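Local coordinates for protein esterase (Pelagibacterium halotolerans, PDB 5DWD) that probably hydrolyses carboxylic ester bonds as a carboxylesterase of the alpha/beta-hydrolase superfamily, at residues T126-G129 with P130-I134; T110-P113 with V114-F118; V193-I196 with G197-A201; I58-G61 with Q62-D66. All blocks are in the same frame, centred on the assembly; numbering follows the deposited sequence.

Contact 1 of 4, residues T126-G129 with P130-I134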
loop_
_atom_site.group_PDB
_atom_site.type_symbol
_atom_site.label_atom_id
_atom_site.label_comp_id
_atom_site.label_asym_id
_atom_site.label_seq_id
_atom_site.Cartn_x
_atom_site.Cartn_y
_atom_site.Cartn_z
ATOM N N THR B 126 -2.984 3.789 -23.209
ATOM C CA THR B 126 -1.624 4.309 -23.020
ATOM C C THR B 126 -0.638 3.205 -22.740
ATOM O O THR B 126 0.552 3.371 -22.936
ATOM C CB THR B 126 -1.576 5.303 -21.831
ATOM O OG1 THR B 126 -1.985 4.602 -20.644
ATOM C CG2 THR B 126 -2.478 6.447 -22.104
ATOM N N GLY B 127 -1.095 2.068 -22.257
ATOM C CA GLY B 127 -0.173 1.001 -21.887
ATOM C C GLY B 127 0.485 1.268 -20.530
ATOM O O GLY B 127 1.365 0.539 -20.077
ATOM N N LEU B 128 0.022 2.304 -19.833
ATOM C CA LEU B 128 0.420 2.485 -18.422
ATOM C C LEU B 128 -0.629 1.794 -17.558
ATOM O O LEU B 128 -1.701 1.511 -18.077
ATOM C CB LEU B 128 0.497 3.943 -18.084
ATOM C CG LEU B 128 1.774 4.784 -18.175
ATOM C CD1 LEU B 128 3.092 4.113 -18.539
ATOM C CD2 LEU B 128 1.444 6.023 -18.956
ATOM N N GLY B 129 -0.341 1.478 -16.275
ATOM C CA GLY B 129 -1.388 0.884 -15.403
ATOM C C GLY B 129 -1.534 1.623 -14.081
ATOM O O GLY B 129 -0.859 2.641 -13.855
ATOM N N PRO B 130 -2.310 1.042 -13.186
ATOM C CA PRO B 130 -2.530 1.616 -11.845
ATOM C C PRO B 130 -1.262 1.937 -11.074
ATOM O O PRO B 130 -1.165 3.020 -10.476
ATOM C CB PRO B 130 -3.329 0.597 -11.126
ATOM C CG PRO B 130 -3.861 -0.330 -12.144
ATOM C CD PRO B 130 -3.107 -0.193 -13.377
ATOM N N ALA B 131 -0.259 1.043 -11.077
ATOM C CA ALA B 131 0.967 1.336 -10.379
ATOM C C ALA B 131 1.789 2.471 -10.922
ATOM O O ALA B 131 2.694 2.927 -10.227
ATOM C CB ALA B 131 1.875 0.085 -10.284
ATOM N N ASP B 132 1.483 2.907 -12.158
ATOM C CA ASP B 132 2.099 4.063 -12.722
ATOM C C ASP B 132 1.275 5.346 -12.560
ATOM O O ASP B 132 1.665 6.363 -13.145
ATOM C CB ASP B 132 2.276 3.835 -14.218
ATOM C CG ASP B 132 2.931 2.487 -14.534
ATOM O OD1 ASP B 132 3.993 2.250 -13.961
ATOM O OD2 ASP B 132 2.347 1.701 -15.301
ATOM N N THR B 133 0.171 5.304 -11.794
ATOM C CA THR B 133 -0.815 6.357 -11.925
ATOM C C THR B 133 -1.078 6.982 -10.560
ATOM O O THR B 133 -1.174 6.282 -9.570
ATOM C CB THR B 133 -2.130 5.767 -12.420
ATOM O OG1 THR B 133 -1.950 5.161 -13.725
ATOM C CG2 THR B 133 -3.263 6.814 -12.531
ATOM N N ILE B 134 -1.164 8.311 -10.566
ATOM C CA ILE B 134 -1.594 9.075 -9.379
ATOM C C ILE B 134 -2.921 9.701 -9.731
ATOM O O ILE B 134 -3.078 10.375 -10.758
ATOM C CB ILE B 134 -0.557 10.103 -9.003
ATOM C CG1 ILE B 134 0.791 9.399 -8.729
ATOM C CG2 ILE B 134 -1.026 10.941 -7.852
ATOM C CD1 ILE B 134 1.930 10.322 -8.552
#
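Around Gly-129 the backbone runs from loop into the short 3-10 segment 130-132, and the Gly-129 carbonyl receives Asp-132 N at 2.9 Å before strand 133-138 begins. That same oxygen is gripped a second time, by the hydroxyl of Thr-133, whose OG1 donates to Gly-129 O at 2.7 Å. The two donors come at the carbonyl from opposite faces of its plane, each well above it. Thr-133 can do this because OG1 lies beside its own backbone N, anti to the carbonyl carbon (chi1 -61°), and Trp-123 NE1 is hydrogen-bonded to the same OG1. Asp-132 closes the turn in the reverse direction: Gly-129 N donates to Asp-132 OD2 at 2.9 Å, a nearly straight bond (172° at the hydrogen) that lands on the anti lone pair of OD2. Leu-128 crosses the aspartate at about a right angle, its CG standing 4.1 Å from Asp-132 CB. An alanine in place of Asp-132 is likely to strand the Gly-129 N-H without its acceptor and let the loop ahead of the turn shift. Upstream, Thr-126 OG1 accepts from Leu-128 N at 3.2 Å, an ST turn at the end of helix 101-126, while Gly-127 takes a positive phi that suits glycine. The contact thus joins that helix to a strand of the central sheet. Its chemistry implies a turn fixed at one residue, through the two peptides that flank it: Gly-129 gives its N-H to a carboxylate and its carbonyl to two donors.

Contact 2 of 4, residues T110-P113 with V114-F118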
loop_
_atom_site.group_PDB
_atom_site.type_symbol
_atom_site.label_atom_id
_atom_site.label_comp_id
_atom_site.label_asym_id
_atom_site.label_seq_id
_atom_site.Cartn_x
_atom_site.Cartn_y
_atom_site.Cartn_z
ATOM N N THR B 110 -23.211 6.151 -8.187
ATOM C CA THR B 110 -23.516 6.211 -9.618
ATOM C C THR B 110 -22.325 6.617 -10.494
ATOM O O THR B 110 -22.135 6.162 -11.601
ATOM C CB THR B 110 -24.664 7.188 -9.869
ATOM O OG1 THR B 110 -24.273 8.459 -9.360
ATOM C CG2 THR B 110 -25.865 6.829 -9.113
ATOM N N ALA B 111 -21.475 7.511 -9.985
ATOM C CA ALA B 111 -20.326 8.008 -10.718
ATOM C C ALA B 111 -19.152 7.023 -10.749
ATOM O O ALA B 111 -18.353 6.998 -11.717
ATOM C CB ALA B 111 -19.825 9.344 -10.054
ATOM N N HIS B 112 -19.049 6.224 -9.666
ATOM C CA HIS B 112 -17.954 5.289 -9.534
ATOM C C HIS B 112 -17.699 4.408 -10.747
ATOM O O HIS B 112 -16.618 4.361 -11.293
ATOM C CB HIS B 112 -18.161 4.520 -8.273
ATOM C CG HIS B 112 -17.230 3.381 -8.100
ATOM N ND1 HIS B 112 -15.863 3.544 -8.099
ATOM C CD2 HIS B 112 -17.459 2.047 -8.033
ATOM C CE1 HIS B 112 -15.290 2.376 -7.931
ATOM N NE2 HIS B 112 -16.245 1.452 -7.873
ATOM N N PRO B 113 -18.735 3.696 -11.231
ATOM C CA PRO B 113 -18.442 2.881 -12.404
ATOM C C PRO B 113 -18.002 3.619 -13.662
ATOM O O PRO B 113 -17.303 3.057 -14.481
ATOM C CB PRO B 113 -19.781 2.112 -12.645
ATOM C CG PRO B 113 -20.808 2.823 -11.885
ATOM C CD PRO B 113 -20.124 3.584 -10.751
ATOM N N VAL B 114 -18.448 4.873 -13.823
ATOM C CA VAL B 114 -18.048 5.671 -14.905
ATOM C C VAL B 114 -16.601 6.030 -14.851
ATOM O O VAL B 114 -15.865 5.878 -15.816
ATOM C CB VAL B 114 -18.931 6.950 -14.993
ATOM C CG1 VAL B 114 -18.459 7.812 -16.134
ATOM C CG2 VAL B 114 -20.407 6.552 -15.162
ATOM N N LEU B 115 -16.164 6.479 -13.668
ATOM C CA LEU B 115 -14.753 6.808 -13.461
ATOM C C LEU B 115 -13.856 5.554 -13.568
ATOM O O LEU B 115 -12.804 5.590 -14.170
ATOM C CB LEU B 115 -14.546 7.534 -12.075
ATOM C CG LEU B 115 -13.117 7.960 -11.791
ATOM C CD1 LEU B 115 -12.567 8.762 -12.951
ATOM C CD2 LEU B 115 -13.183 8.752 -10.478
ATOM N N ASP B 116 -14.309 4.444 -13.004
ATOM C CA ASP B 116 -13.596 3.192 -13.066
ATOM C C ASP B 116 -13.389 2.782 -14.521
ATOM O O ASP B 116 -12.283 2.398 -14.948
ATOM C CB ASP B 116 -14.453 2.128 -12.342
ATOM C CG ASP B 116 -13.643 0.957 -11.949
ATOM O OD1 ASP B 116 -12.589 1.158 -11.308
ATOM O OD2 ASP B 116 -14.017 -0.135 -12.362
ATOM N N ALA B 117 -14.442 2.919 -15.327
ATOM C CA ALA B 117 -14.303 2.563 -16.758
ATOM C C ALA B 117 -13.365 3.469 -17.518
ATOM O O ALA B 117 -12.570 3.012 -18.335
ATOM C CB ALA B 117 -15.666 2.480 -17.407
ATOM N N PHE B 118 -13.382 4.765 -17.175
ATOM C CA PHE B 118 -12.474 5.721 -17.790
ATOM C C PHE B 118 -11.039 5.363 -17.536
ATOM O O PHE B 118 -10.160 5.437 -18.415
ATOM C CB PHE B 118 -12.744 7.143 -17.324
ATOM C CG PHE B 118 -11.665 8.104 -17.724
ATOM C CD1 PHE B 118 -11.581 8.594 -19.027
ATOM C CD2 PHE B 118 -10.676 8.511 -16.803
ATOM C CE1 PHE B 118 -10.606 9.500 -19.398
ATOM C CE2 PHE B 118 -9.668 9.351 -17.217
ATOM C CZ PHE B 118 -9.645 9.850 -18.498
#
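Ala-111 and Leu-115, His-112 and Asp-116, and Pro-113 and Ala-117 are paired along a single alpha-helix, 101-126, one of those packed around the sheet of this alpha/beta-hydrolase fold. Leu-115 N donates to Ala-111 O at 3.0 Å, and Asp-116 N to His-112 O at 2.9 Å, both donors nearly on the line of the carbonyl they meet. The third bond, Ala-117 N to Pro-113 O at 3.0 Å, is less straight, 153° at the hydrogen, and its donor sits above the carbonyl plane. Pro-113 is where the helix kinks, because its ring nitrogen has no hydrogen to give the preceding turn. Just after it, Val-114 lies over the carbonyls of that turn, its CB 3.3 Å from Ala-111 O; the CG2 branch, anti to the carbonyl carbon, reaches back to Thr-110 O at 4.0 Å.

Farther out, the helix is positioned by helix 140-149, where Met-144 packs on both Ala-111 and Leu-115, and Thr-148 also touches Leu-115. Thr-148 OG1 is hydrogen-bonded to His-112 ND1 and so fixes the turn of the imidazole. Leu-115 thus packs on a helix that follows the probable nucleophile elbow, but does not touch the elbow itself. Asp-116 leans on Leu-152 and is not salt-bridged to the histidine. The imidazole is brought round by a chi1 of 171°, and its nearest approach to the carboxylate is oblique, with His-112 CE1 4.5 Å from Asp-116 OD1.

Contact 3 of 4, residues V193-I196 with G197-A201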
loop_
_atom_site.group_PDB
_atom_site.type_symbol
_atom_site.label_atom_id
_atom_site.label_comp_id
_atom_site.label_asym_id
_atom_site.label_seq_id
_atom_site.Cartn_x
_atom_site.Cartn_y
_atom_site.Cartn_z
ATOM N N VAL B 193 -16.574 23.090 1.523
ATOM C CA VAL B 193 -16.368 21.770 2.093
ATOM C C VAL B 193 -15.506 22.037 3.298
ATOM O O VAL B 193 -14.305 22.251 3.224
ATOM C CB VAL B 193 -15.596 20.841 1.161
ATOM C CG1 VAL B 193 -15.339 19.519 1.866
ATOM C CG2 VAL B 193 -16.368 20.647 -0.129
ATOM N N PRO B 194 -16.097 22.079 4.510
ATOM C CA PRO B 194 -15.296 22.459 5.646
ATOM C C PRO B 194 -14.207 21.417 5.993
ATOM O O PRO B 194 -14.297 20.250 5.607
ATOM C CB PRO B 194 -16.316 22.562 6.796
ATOM C CG PRO B 194 -17.612 22.915 6.076
ATOM C CD PRO B 194 -17.557 22.122 4.755
ATOM N N VAL B 195 -13.117 21.942 6.517
ATOM C CA VAL B 195 -11.853 21.276 6.794
ATOM C C VAL B 195 -11.995 19.988 7.604
ATOM O O VAL B 195 -11.179 19.038 7.491
ATOM C CB VAL B 195 -10.790 22.245 7.375
ATOM C CG1 VAL B 195 -11.114 22.619 8.829
ATOM C CG2 VAL B 195 -9.399 21.693 7.234
ATOM N N ILE B 196 -13.012 19.935 8.459
ATOM C CA ILE B 196 -13.394 18.716 9.127
ATOM C C ILE B 196 -13.446 17.473 8.222
ATOM O O ILE B 196 -13.105 16.398 8.657
ATOM C CB ILE B 196 -14.730 18.864 9.925
ATOM C CG1 ILE B 196 -14.835 17.643 10.860
ATOM C CG2 ILE B 196 -15.934 18.909 9.023
ATOM C CD1 ILE B 196 -15.490 17.911 12.168
ATOM N N GLY B 197 -13.816 17.670 6.969
ATOM C CA GLY B 197 -13.841 16.578 5.979
ATOM C C GLY B 197 -12.521 15.870 5.946
ATOM O O GLY B 197 -12.461 14.649 5.939
ATOM N N SER B 198 -11.445 16.614 5.783
ATOM C CA SER B 198 -10.114 15.933 5.675
ATOM C C SER B 198 -9.573 15.577 7.056
ATOM O O SER B 198 -8.871 14.585 7.192
ATOM C CB SER B 198 -9.080 16.806 4.942
ATOM O OG SER B 198 -9.406 16.880 3.555
ATOM N N GLU B 199 -9.894 16.366 8.090
ATOM C CA GLU B 199 -9.436 16.013 9.433
ATOM C C GLU B 199 -10.002 14.709 9.945
ATOM O O GLU B 199 -9.259 13.973 10.624
ATOM C CB GLU B 199 -9.765 17.136 10.447
ATOM C CG GLU B 199 -9.038 18.437 10.138
ATOM C CD GLU B 199 -9.583 19.609 10.957
ATOM O OE1 GLU B 199 -10.798 19.684 11.105
ATOM O OE2 GLU B 199 -8.777 20.438 11.398
ATOM N N THR B 200 -11.240 14.399 9.663
ATOM C CA THR B 200 -11.843 13.115 10.068
ATOM C C THR B 200 -11.411 11.988 9.139
ATOM O O THR B 200 -11.324 10.817 9.550
ATOM C CB THR B 200 -13.344 13.162 10.154
ATOM O OG1 THR B 200 -13.962 13.499 8.924
ATOM C CG2 THR B 200 -13.756 14.183 11.197
ATOM N N ALA B 201 -11.127 12.363 7.880
ATOM C CA ALA B 201 -10.637 11.378 6.887
ATOM C C ALA B 201 -9.348 10.721 7.309
ATOM O O ALA B 201 -9.182 9.509 7.074
ATOM C CB ALA B 201 -10.473 11.978 5.493
#
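The first turn of helix 196-207 forms here, where Pro-194, Val-195 and Ile-196 give their carbonyls to Gly-197, Glu-199 and Thr-200, just beyond the loop that carries Asp-190 of the probable Ser-His-Asp triad. Gly-197 N opens the turn by donating to Pro-194 O at 3.0 Å, three residues back. Glu-199 N then bonds to Val-195 O in the carbonyl plane, at 3.0 Å and 167° at the hydrogen, while Ser-198 N adds a weak bond to the same oxygen. Thr-200 N reaches Ile-196 O at 2.9 Å, completing the change to the regular spacing of an alpha-helix.

The Glu-199 side chain folds back across the start of the helix. Its CG, anti to the carbonyl carbon (chi1 -64°), lies 3.5 Å from Val-195 O, and the carboxylate slants across Val-195, with Glu-199 OE1 3.7 Å from Val-195 CG1. Within the turn this carboxylate makes van der Waals contact, without a hydrogen bond.

On the inner side, His-186 of strand 182-187 uses both ring nitrogens: NE2 bonds to Val-193 O and ND1 to Ser-198 OG, pinning loop and helix to the sheet together. Val-193 N in turn is hydrogen-bonded to Asp-190 OD1, and its side chain touches Ser-139 and His-222, so the loop before the helix probably helps position the triad. On the outer side, Ile-196 and Thr-200 meet through their aliphatic branches, Ile-196 CG1 standing 3.6 Å from Thr-200 CG2.

Contact 4 of 4, residues I58-G61 with Q62-D66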
loop_
_atom_site.group_PDB
_atom_site.type_symbol
_atom_site.label_atom_id
_atom_site.label_comp_id
_atom_site.label_asym_id
_atom_site.label_seq_id
_atom_site.Cartn_x
_atom_site.Cartn_y
_atom_site.Cartn_z
ATOM N N ILE B 58 -6.341 20.955 -16.043
ATOM C CA ILE B 58 -5.123 20.616 -16.792
ATOM C C ILE B 58 -4.063 21.700 -16.532
ATOM O O ILE B 58 -2.883 21.431 -16.721
ATOM C CB ILE B 58 -5.379 20.450 -18.316
ATOM C CG1 ILE B 58 -4.278 19.603 -18.971
ATOM C CG2 ILE B 58 -5.535 21.780 -19.030
ATOM C CD1 ILE B 58 -4.235 18.167 -18.469
ATOM N N ALA B 59 -4.461 22.883 -16.068
ATOM C CA ALA B 59 -3.462 23.953 -15.708
ATOM C C ALA B 59 -2.487 23.549 -14.554
ATOM O O ALA B 59 -1.320 24.008 -14.493
ATOM C CB ALA B 59 -4.173 25.217 -15.313
ATOM N N LEU B 60 -2.972 22.702 -13.658
ATOM C CA LEU B 60 -2.132 22.079 -12.653
ATOM C C LEU B 60 -1.101 21.137 -13.348
ATOM O O LEU B 60 0.065 21.033 -12.927
ATOM C CB LEU B 60 -3.026 21.355 -11.694
ATOM C CG LEU B 60 -2.571 20.868 -10.391
ATOM C CD1 LEU B 60 -1.768 21.929 -9.591
ATOM C CD2 LEU B 60 -3.787 20.346 -9.638
ATOM N N GLY B 61 -1.554 20.462 -14.404
ATOM C CA GLY B 61 -0.769 19.601 -15.250
ATOM C C GLY B 61 0.368 20.376 -15.919
ATOM O O GLY B 61 1.519 19.926 -15.918
ATOM N N GLN B 62 0.047 21.554 -16.415
ATOM C CA GLN B 62 1.058 22.406 -17.055
ATOM C C GLN B 62 2.114 22.837 -16.054
ATOM O O GLN B 62 3.318 22.918 -16.390
ATOM C CB GLN B 62 0.387 23.603 -17.724
ATOM C CG GLN B 62 1.217 24.275 -18.791
ATOM C CD GLN B 62 1.353 23.474 -20.070
ATOM O OE1 GLN B 62 2.459 23.084 -20.431
ATOM N NE2 GLN B 62 0.238 23.259 -20.785
ATOM N N PHE B 63 1.695 23.124 -14.827
ATOM C CA PHE B 63 2.627 23.558 -13.771
ATOM C C PHE B 63 3.555 22.394 -13.419
ATOM O O PHE B 63 4.760 22.568 -13.255
ATOM C CB PHE B 63 1.843 24.033 -12.556
ATOM C CG PHE B 63 2.664 24.336 -11.361
ATOM C CD1 PHE B 63 3.286 25.554 -11.224
ATOM C CD2 PHE B 63 2.833 23.396 -10.363
ATOM C CE1 PHE B 63 4.071 25.814 -10.124
ATOM C CE2 PHE B 63 3.614 23.652 -9.252
ATOM C CZ PHE B 63 4.242 24.875 -9.139
ATOM N N TRP B 64 2.983 21.196 -13.294
ATOM C CA TRP B 64 3.742 20.087 -12.794
ATOM C C TRP B 64 4.601 19.484 -13.904
ATOM O O TRP B 64 5.603 18.844 -13.602
ATOM C CB TRP B 64 2.816 18.988 -12.229
ATOM C CG TRP B 64 2.456 19.249 -10.833
ATOM C CD1 TRP B 64 3.169 19.873 -9.915
ATOM C CD2 TRP B 64 1.304 18.746 -10.169
ATOM N NE1 TRP B 64 2.582 19.852 -8.736
ATOM C CE2 TRP B 64 1.407 19.146 -8.839
ATOM C CE3 TRP B 64 0.194 18.023 -10.580
ATOM C CZ2 TRP B 64 0.411 18.922 -7.902
ATOM C CZ3 TRP B 64 -0.808 17.775 -9.645
ATOM C CH2 TRP B 64 -0.675 18.213 -8.310
ATOM N N ARG B 65 4.213 19.642 -15.153
ATOM C CA ARG B 65 5.020 19.006 -16.252
ATOM C C ARG B 65 6.443 19.626 -16.270
ATOM O O ARG B 65 7.409 18.920 -16.654
ATOM C CB ARG B 65 4.339 19.052 -17.620
ATOM C CG ARG B 65 4.365 20.411 -18.244
ATOM C CD ARG B 65 3.589 20.526 -19.544
ATOM N NE ARG B 65 3.613 19.394 -20.466
ATOM C CZ ARG B 65 3.263 19.486 -21.751
ATOM N NH1 ARG B 65 2.852 20.668 -22.279
ATOM N NH2 ARG B 65 3.326 18.393 -22.537
ATOM N N ASP B 66 6.614 20.870 -15.801
ATOM C CA ASP B 66 7.971 21.452 -15.652
ATOM C C ASP B 66 8.880 20.671 -14.688
ATOM O O ASP B 66 10.106 20.653 -14.868
ATOM C CB ASP B 66 7.896 22.915 -15.196
ATOM C CG ASP B 66 7.337 23.831 -16.279
ATOM O OD1 ASP B 66 7.301 23.486 -17.495
ATOM O OD2 ASP B 66 6.985 24.940 -15.893
#
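Leu-60 lies over one face of the indole of Trp-64, which follows one turn later on helix 54-65. Its CG is 3.9 Å from the centroid of the six-membered ring and 22° off the normal, a CH-pi contact, and comes within 3.6 Å of Trp-64 CZ3. The two side chains run side by side, since Leu-60 CG is anti to its own backbone N (chi1 -166°) while Trp-64 CG lies beside its N. On the backbone, Leu-60 O accepts from Trp-64 N at 2.9 Å. Gly-61, buried on the helix, gives its carbonyl to Arg-65 N at 2.8 Å. Gln-62 N bonds to Ile-58 O at 2.9 Å, and its amide OE1 takes a hydrogen from Arg-65 NH1 at 3.1 Å, in the guanidinium plane; Arg-65 NH2 goes on to Pro-34 O. Helix 226-239 meets the indole too, where Thr-233 OG1 bonds to NE1. Putting an alanine at Trp-64 would probably open a gap beside Leu-60 and leave Thr-233 without its indole partner. Chemically, one side of the helix packs on 226-239 through Leu-60 and an indole held by one hydrogen bond, while Gln-62 and Arg-65 pair on the side toward strand 32-33 and the loop after it.

From the N terminus the order is contact 4, contact 2, contact 1, contact 3. Each closes before the next opens, so none nest or cross. Contacts 4 and 2 are turns within a helix and close no loop: contact 4 on the helix of the beta-alpha-beta unit between strands 42-47 and 71-74, contact 2 midway along helix 101-126. Contact 1 closes the loop from that helix into strand 133-138, its centre about 17 Å from that of contact 2. Contact 3, centred about 29 Å from contact 1 across the middle of the chain, ends the loop before the helix between strands 182-187 and 212-217. Two thus lie within helices, one at a helix start and one between helix and strand, all beside one sheet.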